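Local coordinates for ribosome-inactivating protein 3 (Zea mays, PDB 2PQI) that is a maize member of the ribosome-inactivating protein family, built as one compact chain of helices packed around a mixed beta-sheet, at residues Y14-F19 with N167-T172; A21-D26 with L51-E56. All blocks are in the same frame, centred on the assembly; numbering follows the deposited sequence.

Contact 1. Residues Y14-F19 with N167-T172; sequences YPYSAF and NTVSRT
The side chain of Tyr16 meets the backbone of Ser170 at the edge of its ring. CE2 lies 3.4 Å from the carbonyl O of Ser170, which sits close to the ring plane. Ser170 CA is at the same edge, in plane, 3.9 Å from Tyr16 CE2. A ring edge is weakly positive, so a carbonyl oxygen is probably a favourable neighbour. CG of Tyr16 stands anti to the backbone N (chi1 164°), which sends the ring out from its helix toward helix 167-175. Tyr16 OH also comes loosely near a methyl, 4.4 Å from Val169 CG1. No hydrogen bond joins the two segments.

Here the start of helix 16-28 packs against helix 167-175, two helices far apart in sequence within the ribosome-inactivating protein fold. The Tyr16 ring also touches Val173 and Asp174 on the second helix, and meets the ring of Phe177 at about 25° between planes.

Polar groups of the contact find partners around it. The buried Tyr16 hydroxyl is hydrogen-bonded to Met159 O. Ser17 N bonds to Asp174 OD1, a second link between the two helices.

Within 167-172, Arg171 folds back along its own helix. Its NH2 donates to Asn167 OD1 at 3.3 Å. The oxygen receives it in the carbonyl plane, on a lone pair, while lying 18° out of the guanidinium plane. One guanidinium face rests over Ser170 CB, 4.0 Å from the plane.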
ATOM      1  N   TYR A  14      16.722  -7.655   8.921  1.00 40.43           N
ATOM      2  CA  TYR A  14      15.940  -6.419   8.847  1.00 40.67           C
ATOM      3  C   TYR A  14      14.440  -6.753   8.828  1.00 34.34           C
ATOM      4  O   TYR A  14      13.881  -7.079   7.796  1.00 35.92           O
ATOM      5  CB  TYR A  14      16.367  -5.644   7.594  1.00 44.13           C
ATOM      6  CG  TYR A  14      15.994  -4.177   7.580  1.00 53.23           C
ATOM      7  CD1 TYR A  14      14.654  -3.775   7.582  1.00 56.36           C
ATOM      8  CD2 TYR A  14      16.981  -3.188   7.514  1.00 54.44           C
ATOM      9  CE1 TYR A  14      14.305  -2.426   7.512  1.00 59.50           C
ATOM     10  CE2 TYR A  14      16.643  -1.834   7.443  1.00 59.77           C
ATOM     11  CZ  TYR A  14      15.301  -1.460   7.440  1.00 62.69           C
ATOM     12  OH  TYR A  14      14.955  -0.128   7.350  1.00 65.24           O
ATOM     13  N   PRO A  15      13.771  -6.651   9.981  1.00 31.15           N
ATOM     14  CA  PRO A  15      12.345  -6.967  10.034  1.00 31.40           C
ATOM     15  C   PRO A  15      11.431  -6.024   9.260  1.00 37.50           C
ATOM     16  O   PRO A  15      11.752  -4.852   9.043  1.00 42.95           O
ATOM     17  CB  PRO A  15      12.034  -6.968  11.532  1.00 28.04           C
ATOM     18  CG  PRO A  15      13.208  -6.251  12.203  1.00 24.45           C
ATOM     19  CD  PRO A  15      14.164  -5.811  11.125  1.00 28.29           C
ATOM     20  N   TYR A  16      10.283  -6.559   8.852  1.00 38.31           N
ATOM     21  CA  TYR A  16       9.274  -5.822   8.097  1.00 36.65           C
ATOM     22  C   TYR A  16       8.694  -4.644   8.899  1.00 36.58           C
ATOM     23  O   TYR A  16       8.461  -3.565   8.347  1.00 37.92           O
ATOM     24  CB  TYR A  16       8.178  -6.807   7.664  1.00 32.05           C
ATOM     25  CG  TYR A  16       6.876  -6.196   7.204  1.00 24.37           C
ATOM     26  CD1 TYR A  16       6.676  -5.852   5.874  1.00 21.65           C
ATOM     27  CD2 TYR A  16       5.833  -5.993   8.104  1.00 24.55           C
ATOM     28  CE1 TYR A  16       5.465  -5.328   5.443  1.00 24.57           C
ATOM     29  CE2 TYR A  16       4.621  -5.467   7.691  1.00 28.65           C
ATOM     30  CZ  TYR A  16       4.438  -5.143   6.356  1.00 28.77           C
ATOM     31  OH  TYR A  16       3.206  -4.710   5.929  1.00 25.68           O
ATOM     32  N   SER A  17       8.485  -4.848  10.197  1.00 33.84           N
ATOM     33  CA  SER A  17       7.946  -3.805  11.072  1.00 32.83           C
ATOM     34  C   SER A  17       8.807  -2.541  11.104  1.00 31.54           C
ATOM     35  O   SER A  17       8.289  -1.426  11.078  1.00 33.48           O
ATOM     36  CB  SER A  17       7.810  -4.343  12.495  1.00 37.72           C
ATOM     37  OG  SER A  17       9.065  -4.801  12.980  1.00 50.17           O
ATOM     38  N   ALA A  18      10.121  -2.728  11.168  1.00 28.29           N
ATOM     39  CA  ALA A  18      11.071  -1.624  11.218  1.00 29.29           C
ATOM     40  C   ALA A  18      11.053  -0.805   9.926  1.00 32.42           C
ATOM     41  O   ALA A  18      11.393   0.387   9.932  1.00 34.44           O
ATOM     42  CB  ALA A  18      12.483  -2.164  11.485  1.00 27.93           C
ATOM     43  N   PHE A  19      10.681  -1.456   8.824  1.00 30.32           N
ATOM     44  CA  PHE A  19      10.567  -0.800   7.521  1.00 31.92           C
ATOM     45  C   PHE A  19       9.290   0.043   7.564  1.00 31.64           C
ATOM     46  O   PHE A  19       9.297   1.232   7.260  1.00 26.30           O
ATOM     47  CB  PHE A  19      10.465  -1.865   6.419  1.00 37.15           C
ATOM     48  CG  PHE A  19      10.071  -1.329   5.064  1.00 37.80           C
ATOM     49  CD1 PHE A  19      10.889  -0.422   4.385  1.00 33.68           C
ATOM     50  CD2 PHE A  19       8.876  -1.742   4.463  1.00 38.76           C
ATOM     51  CE1 PHE A  19      10.526   0.057   3.116  1.00 34.43           C
ATOM     52  CE2 PHE A  19       8.505  -1.270   3.198  1.00 38.38           C
ATOM     53  CZ  PHE A  19       9.332  -0.361   2.525  1.00 34.90           C
ATOM     54  N   ASN A 167      -2.794  -0.781  10.961  1.00 26.89           N
ATOM     55  CA  ASN A 167      -2.080  -1.480  12.025  1.00 27.95           C
ATOM     56  C   ASN A 167      -2.456  -2.957  12.071  1.00 31.48           C
ATOM     57  O   ASN A 167      -1.692  -3.790  12.560  1.00 32.83           O
ATOM     58  CB  ASN A 167      -2.359  -0.823  13.378  1.00 24.50           C
ATOM     59  CG  ASN A 167      -1.881   0.614  13.438  1.00 26.15           C
ATOM     60  OD1 ASN A 167      -0.681   0.884  13.387  1.00 23.67           O
ATOM     61  ND2 ASN A 167      -2.821   1.546  13.546  1.00 15.89           N
ATOM     62  N   THR A 168      -3.640  -3.268  11.558  1.00 28.68           N
ATOM     63  CA  THR A 168      -4.062  -4.648  11.349  1.00 31.94           C
ATOM     64  C   THR A 168      -3.180  -5.403  10.352  1.00 30.97           C
ATOM     65  O   THR A 168      -2.721  -6.504  10.638  1.00 30.42           O
ATOM     66  CB  THR A 168      -5.544  -4.716  10.870  1.00 35.88           C
ATOM     67  OG1 THR A 168      -5.931  -6.081  10.685  1.00 47.84           O
ATOM     68  CG2 THR A 168      -5.725  -3.989   9.567  1.00 36.55           C
ATOM     69  N   VAL A 169      -2.952  -4.814   9.184  1.00 28.67           N
ATOM     70  CA  VAL A 169      -2.127  -5.433   8.155  1.00 26.88           C
ATOM     71  C   VAL A 169      -0.658  -5.530   8.555  1.00 30.42           C
ATOM     72  O   VAL A 169      -0.030  -6.581   8.402  1.00 30.36           O
ATOM     73  CB  VAL A 169      -2.177  -4.632   6.834  1.00 23.48           C
ATOM     74  CG1 VAL A 169      -1.205  -5.224   5.831  1.00 26.81           C
ATOM     75  CG2 VAL A 169      -3.555  -4.628   6.271  1.00 20.47           C
ATOM     76  N   SER A 170      -0.108  -4.423   9.051  1.00 32.15           N
ATOM     77  CA  SER A 170       1.295  -4.382   9.442  1.00 31.90           C
ATOM     78  C   SER A 170       1.649  -5.427  10.511  1.00 35.19           C
ATOM     79  O   SER A 170       2.724  -6.024  10.450  1.00 37.04           O
ATOM     80  CB  SER A 170       1.668  -2.980   9.930  1.00 31.23           C
ATOM     81  OG  SER A 170       1.282  -2.794  11.277  1.00 37.38           O
ATOM     82  N   ARG A 171       0.765  -5.655  11.484  1.00 34.40           N
ATOM     83  CA  ARG A 171       1.040  -6.647  12.527  1.00 38.56           C
ATOM     84  C   ARG A 171       0.869  -8.071  11.996  1.00 38.71           C
ATOM     85  O   ARG A 171       1.653  -8.963  12.316  1.00 42.26           O
ATOM     86  CB  ARG A 171       0.127  -6.440  13.745  1.00 43.01           C
ATOM     87  CG  ARG A 171       0.079  -5.010  14.263  1.00 48.66           C
ATOM     88  CD  ARG A 171       1.454  -4.344  14.226  1.00 57.79           C
ATOM     89  NE  ARG A 171       1.341  -2.888  14.151  1.00 59.25           N
ATOM     90  CZ  ARG A 171       2.327  -2.070  13.799  1.00 54.82           C
ATOM     91  NH1 ARG A 171       3.523  -2.555  13.485  1.00 45.90           N
ATOM     92  NH2 ARG A 171       2.104  -0.765  13.750  1.00 53.77           N
ATOM     93  N   THR A 172      -0.156  -8.284  11.185  1.00 35.59           N
ATOM     94  CA  THR A 172      -0.378  -9.591  10.610  1.00 34.04           C
ATOM     95  C   THR A 172       0.828  -9.974   9.763  1.00 35.09           C
ATOM     96  O   THR A 172       1.455 -11.011   9.987  1.00 38.05           O
ATOM     97  CB  THR A 172      -1.641  -9.612   9.726  1.00 34.69           C
ATOM     98  OG1 THR A 172      -2.812  -9.663  10.553  1.00 35.74           O
ATOM     99  CG2 THR A 172      -1.631 -10.818   8.811  1.00 34.00           C
TER

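Contact 2. Residues A21-D26 with L51-E56; sequences ASVRKD and LWLYTE
Val23 and Leu53 make the closest contact between the helix and the strand. It is purely apolar: Val23 CG1 lies 3.7 Å from Leu53 CD2. The CG atom of Leu53 stands a little farther from the same methyl, 4.2 Å from Val23 CG1. The two side chains meet at a slant, through the CG1 branch of Val23 and the CD2 end of Leu53. Val23 CG1 is anti to the backbone N (chi1 179°), which carries it toward the strand. The same methyl also approaches Thr55, with Val23 CG1 4.4 Å from Thr55 CG2. The touching residues are all buried. Leu164 of helix 149-165 packs on both Val23 and Leu53, and Thr4 of strand 2-8 touches Val23 and Thr55.

No hydrogen bond spans the two segments. Arg24 points away from the strand, and its NE and NH2 bond to Leu164 O and Gly163 O respectively, near the end of helix 149-165. The cation probably suits the partial negative charge of that helix end.

Backbone bonds place the strand in its sheet. Leu53 pairs with Ile68 and Thr55 with Leu66 of strand 63-69, while Trp52 and Tyr54 both pair with Lys2. Side chains alternate along the strand: Leu53 and Thr55 point to the helix, and Trp52 and Tyr54 do not.

Strand 2-8, helix 16-28 and strand 52-58 follow one another in the chain, and the two strands are parallel neighbours. The helix packing on their sheet is that of a beta-alpha-beta crossover.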
ATOM      1  N   ALA A  21       7.508   1.094  10.190  1.00 29.91           N
ATOM      2  CA  ALA A  21       7.629   2.195  11.145  1.00 33.19           C
ATOM      3  C   ALA A  21       8.485   3.312  10.567  1.00 31.96           C
ATOM      4  O   ALA A  21       8.169   4.487  10.721  1.00 35.45           O
ATOM      5  CB  ALA A  21       8.234   1.704  12.484  1.00 20.76           C
ATOM      6  N   SER A  22       9.568   2.941   9.897  1.00 32.58           N
ATOM      7  CA  SER A  22      10.454   3.936   9.306  1.00 30.44           C
ATOM      8  C   SER A  22       9.716   4.777   8.278  1.00 29.46           C
ATOM      9  O   SER A  22       9.720   6.010   8.365  1.00 24.76           O
ATOM     10  CB  SER A  22      11.655   3.275   8.632  1.00 24.76           C
ATOM     11  OG  SER A  22      12.550   4.264   8.163  1.00 32.00           O
ATOM     12  N   VAL A  23       9.086   4.100   7.318  1.00 28.14           N
ATOM     13  CA  VAL A  23       8.347   4.759   6.243  1.00 28.54           C
ATOM     14  C   VAL A  23       7.152   5.567   6.732  1.00 29.51           C
ATOM     15  O   VAL A  23       6.770   6.544   6.101  1.00 31.77           O
ATOM     16  CB  VAL A  23       7.906   3.738   5.176  1.00 24.29           C
ATOM     17  CG1 VAL A  23       7.119   4.427   4.068  1.00 19.71           C
ATOM     18  CG2 VAL A  23       9.142   3.051   4.610  1.00 10.22           C
ATOM     19  N   ARG A  24       6.573   5.174   7.861  1.00 30.41           N
ATOM     20  CA  ARG A  24       5.459   5.929   8.430  1.00 30.89           C
ATOM     21  C   ARG A  24       5.972   7.237   9.016  1.00 30.50           C
ATOM     22  O   ARG A  24       5.298   8.272   8.967  1.00 28.24           O
ATOM     23  CB  ARG A  24       4.787   5.141   9.545  1.00 33.56           C
ATOM     24  CG  ARG A  24       3.804   4.113   9.059  1.00 34.41           C
ATOM     25  CD  ARG A  24       3.111   3.471  10.228  1.00 32.71           C
ATOM     26  NE  ARG A  24       2.157   2.469   9.780  1.00 36.49           N
ATOM     27  CZ  ARG A  24       1.631   1.537  10.565  1.00 38.57           C
ATOM     28  NH1 ARG A  24       1.966   1.472  11.846  1.00 40.85           N
ATOM     29  NH2 ARG A  24       0.772   0.660  10.068  1.00 34.38           N
ATOM     30  N   LYS A  25       7.165   7.177   9.596  1.00 29.15           N
ATOM     31  CA  LYS A  25       7.764   8.359  10.182  1.00 34.10           C
ATOM     32  C   LYS A  25       7.958   9.420   9.104  1.00 34.00           C
ATOM     33  O   LYS A  25       7.758  10.612   9.346  1.00 32.15           O
ATOM     34  CB  LYS A  25       9.107   8.014  10.805  1.00 37.20           C
ATOM     35  CG  LYS A  25       9.097   8.040  12.303  1.00 42.72           C
ATOM     36  CD  LYS A  25       9.521   6.703  12.851  1.00 47.61           C
ATOM     37  CE  LYS A  25      10.799   6.811  13.647  1.00 49.30           C
ATOM     38  NZ  LYS A  25      11.323   5.446  13.927  1.00 48.27           N
ATOM     39  N   ASP A  26       8.334   8.970   7.910  1.00 30.68           N
ATOM     40  CA  ASP A  26       8.568   9.862   6.786  1.00 27.46           C
ATOM     41  C   ASP A  26       7.281  10.503   6.295  1.00 29.61           C
ATOM     42  O   ASP A  26       7.243  11.710   6.005  1.00 29.71           O
ATOM     43  CB  ASP A  26       9.219   9.090   5.644  1.00 27.40           C
ATOM     44  CG  ASP A  26      10.711   8.948   5.816  1.00 33.80           C
ATOM     45  OD1 ASP A  26      11.287   8.069   5.155  1.00 36.31           O
ATOM     46  OD2 ASP A  26      11.316   9.721   6.596  1.00 41.14           O
ATOM     47  N   LEU A  51       3.152  15.272  -3.313  1.00 36.25           N
ATOM     48  CA  LEU A  51       3.997  14.558  -2.362  1.00 30.50           C
ATOM     49  C   LEU A  51       4.100  13.099  -2.772  1.00 27.61           C
ATOM     50  O   LEU A  51       3.082  12.449  -3.032  1.00 23.04           O
ATOM     51  CB  LEU A  51       3.437  14.680  -0.942  1.00 27.23           C
ATOM     52  CG  LEU A  51       3.505  16.111  -0.410  1.00 23.55           C
ATOM     53  CD1 LEU A  51       2.889  16.171   0.966  1.00 21.04           C
ATOM     54  CD2 LEU A  51       4.955  16.571  -0.365  1.00 24.75           C
ATOM     55  N   TRP A  52       5.338  12.602  -2.829  1.00 23.41           N
ATOM     56  CA  TRP A  52       5.621  11.235  -3.238  1.00 22.44           C
ATOM     57  C   TRP A  52       6.527  10.463  -2.313  1.00 24.41           C
ATOM     58  O   TRP A  52       7.463  11.014  -1.719  1.00 27.36           O
ATOM     59  CB  TRP A  52       6.265  11.194  -4.631  1.00 21.62           C
ATOM     60  CG  TRP A  52       5.356  11.559  -5.748  1.00 21.01           C
ATOM     61  CD1 TRP A  52       5.085  12.811  -6.198  1.00 23.14           C
ATOM     62  CD2 TRP A  52       4.585  10.662  -6.557  1.00 21.33           C
ATOM     63  NE1 TRP A  52       4.197  12.758  -7.242  1.00 25.80           N
ATOM     64  CE2 TRP A  52       3.873  11.449  -7.487  1.00 23.78           C
ATOM     65  CE3 TRP A  52       4.428   9.267  -6.587  1.00 20.01           C
ATOM     66  CZ2 TRP A  52       3.005  10.891  -8.446  1.00 21.79           C
ATOM     67  CZ3 TRP A  52       3.566   8.712  -7.537  1.00 25.99           C
ATOM     68  CH2 TRP A  52       2.864   9.531  -8.456  1.00 22.29           C
ATOM     69  N   LEU A  53       6.260   9.165  -2.239  1.00 19.60           N
ATOM     70  CA  LEU A  53       7.051   8.250  -1.437  1.00 23.67           C
ATOM     71  C   LEU A  53       7.803   7.372  -2.443  1.00 24.95           C
ATOM     72  O   LEU A  53       7.167   6.725  -3.278  1.00 24.32           O
ATOM     73  CB  LEU A  53       6.110   7.387  -0.601  1.00 23.12           C
ATOM     74  CG  LEU A  53       6.515   6.898   0.780  1.00 24.55           C
ATOM     75  CD1 LEU A  53       7.038   8.061   1.607  1.00 25.12           C
ATOM     76  CD2 LEU A  53       5.310   6.270   1.465  1.00 30.52           C
ATOM     77  N   TYR A  54       9.134   7.376  -2.416  1.00 20.95           N
ATOM     78  CA  TYR A  54       9.883   6.500  -3.325  1.00 25.65           C
ATOM     79  C   TYR A  54      10.561   5.465  -2.469  1.00 29.16           C
ATOM     80  O   TYR A  54      11.593   5.749  -1.856  1.00 25.27           O
ATOM     81  CB  TYR A  54      10.932   7.250  -4.139  1.00 26.81           C
ATOM     82  CG  TYR A  54      10.313   8.107  -5.197  1.00 29.38           C
ATOM     83  CD1 TYR A  54      10.104   9.472  -4.975  1.00 33.40           C
ATOM     84  CD2 TYR A  54       9.844   7.549  -6.385  1.00 31.13           C
ATOM     85  CE1 TYR A  54       9.438  10.259  -5.902  1.00 37.61           C
ATOM     86  CE2 TYR A  54       9.172   8.332  -7.330  1.00 35.52           C
ATOM     87  CZ  TYR A  54       8.972   9.686  -7.075  1.00 36.75           C
ATOM     88  OH  TYR A  54       8.288  10.470  -7.968  1.00 37.78           O
ATOM     89  N   THR A  55       9.968   4.271  -2.423  1.00 30.84           N
ATOM     90  CA  THR A  55      10.493   3.190  -1.598  1.00 33.58           C
ATOM     91  C   THR A  55      11.194   2.098  -2.369  1.00 32.47           C
ATOM     92  O   THR A  55      10.570   1.384  -3.159  1.00 33.62           O
ATOM     93  CB  THR A  55       9.385   2.534  -0.790  1.00 32.36           C
ATOM     94  OG1 THR A  55       8.460   1.911  -1.685  1.00 42.25           O
ATOM     95  CG2 THR A  55       8.647   3.569   0.027  1.00 30.13           C
ATOM     96  N   GLU A  56      12.494   1.959  -2.128  1.00 31.08           N
ATOM     97  CA  GLU A  56      13.262   0.936  -2.808  1.00 33.29           C
ATOM     98  C   GLU A  56      13.303  -0.386  -2.047  1.00 30.84           C
ATOM     99  O   GLU A  56      13.599  -0.437  -0.856  1.00 29.51           O
ATOM    100  CB  GLU A  56      14.686   1.405  -3.080  1.00 36.10           C
ATOM    101  CG  GLU A  56      15.451   0.411  -3.918  1.00 44.51           C
ATOM    102  CD  GLU A  56      16.820   0.905  -4.318  1.00 54.93           C
ATOM    103  OE1 GLU A  56      16.902   1.899  -5.077  1.00 58.45           O
ATOM    104  OE2 GLU A  56      17.813   0.291  -3.872  1.00 58.07           O
TER

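Overall arrangement
The centres of the two contacts lie about 14 Å apart, and both use helix 16-28. Its first residues serve contact 1 and its later turns serve contact 2. Contact 2 is nested along the chain inside the loop closed by contact 1. The contacts also touch directly: Asn167 OD1 lies 3.1 Å from Arg24 NH1, a weak hydrogen bond. Two like charges come close here, with Arg171 NH2 2.9 Å from Arg24 NH1, and the Asn167 oxygen is a partner of both guanidinium groups. Helix 16-28 packs on both helix 167-175 and strand 52-58 of the mixed sheet, and so joins helical and sheet parts of one fold.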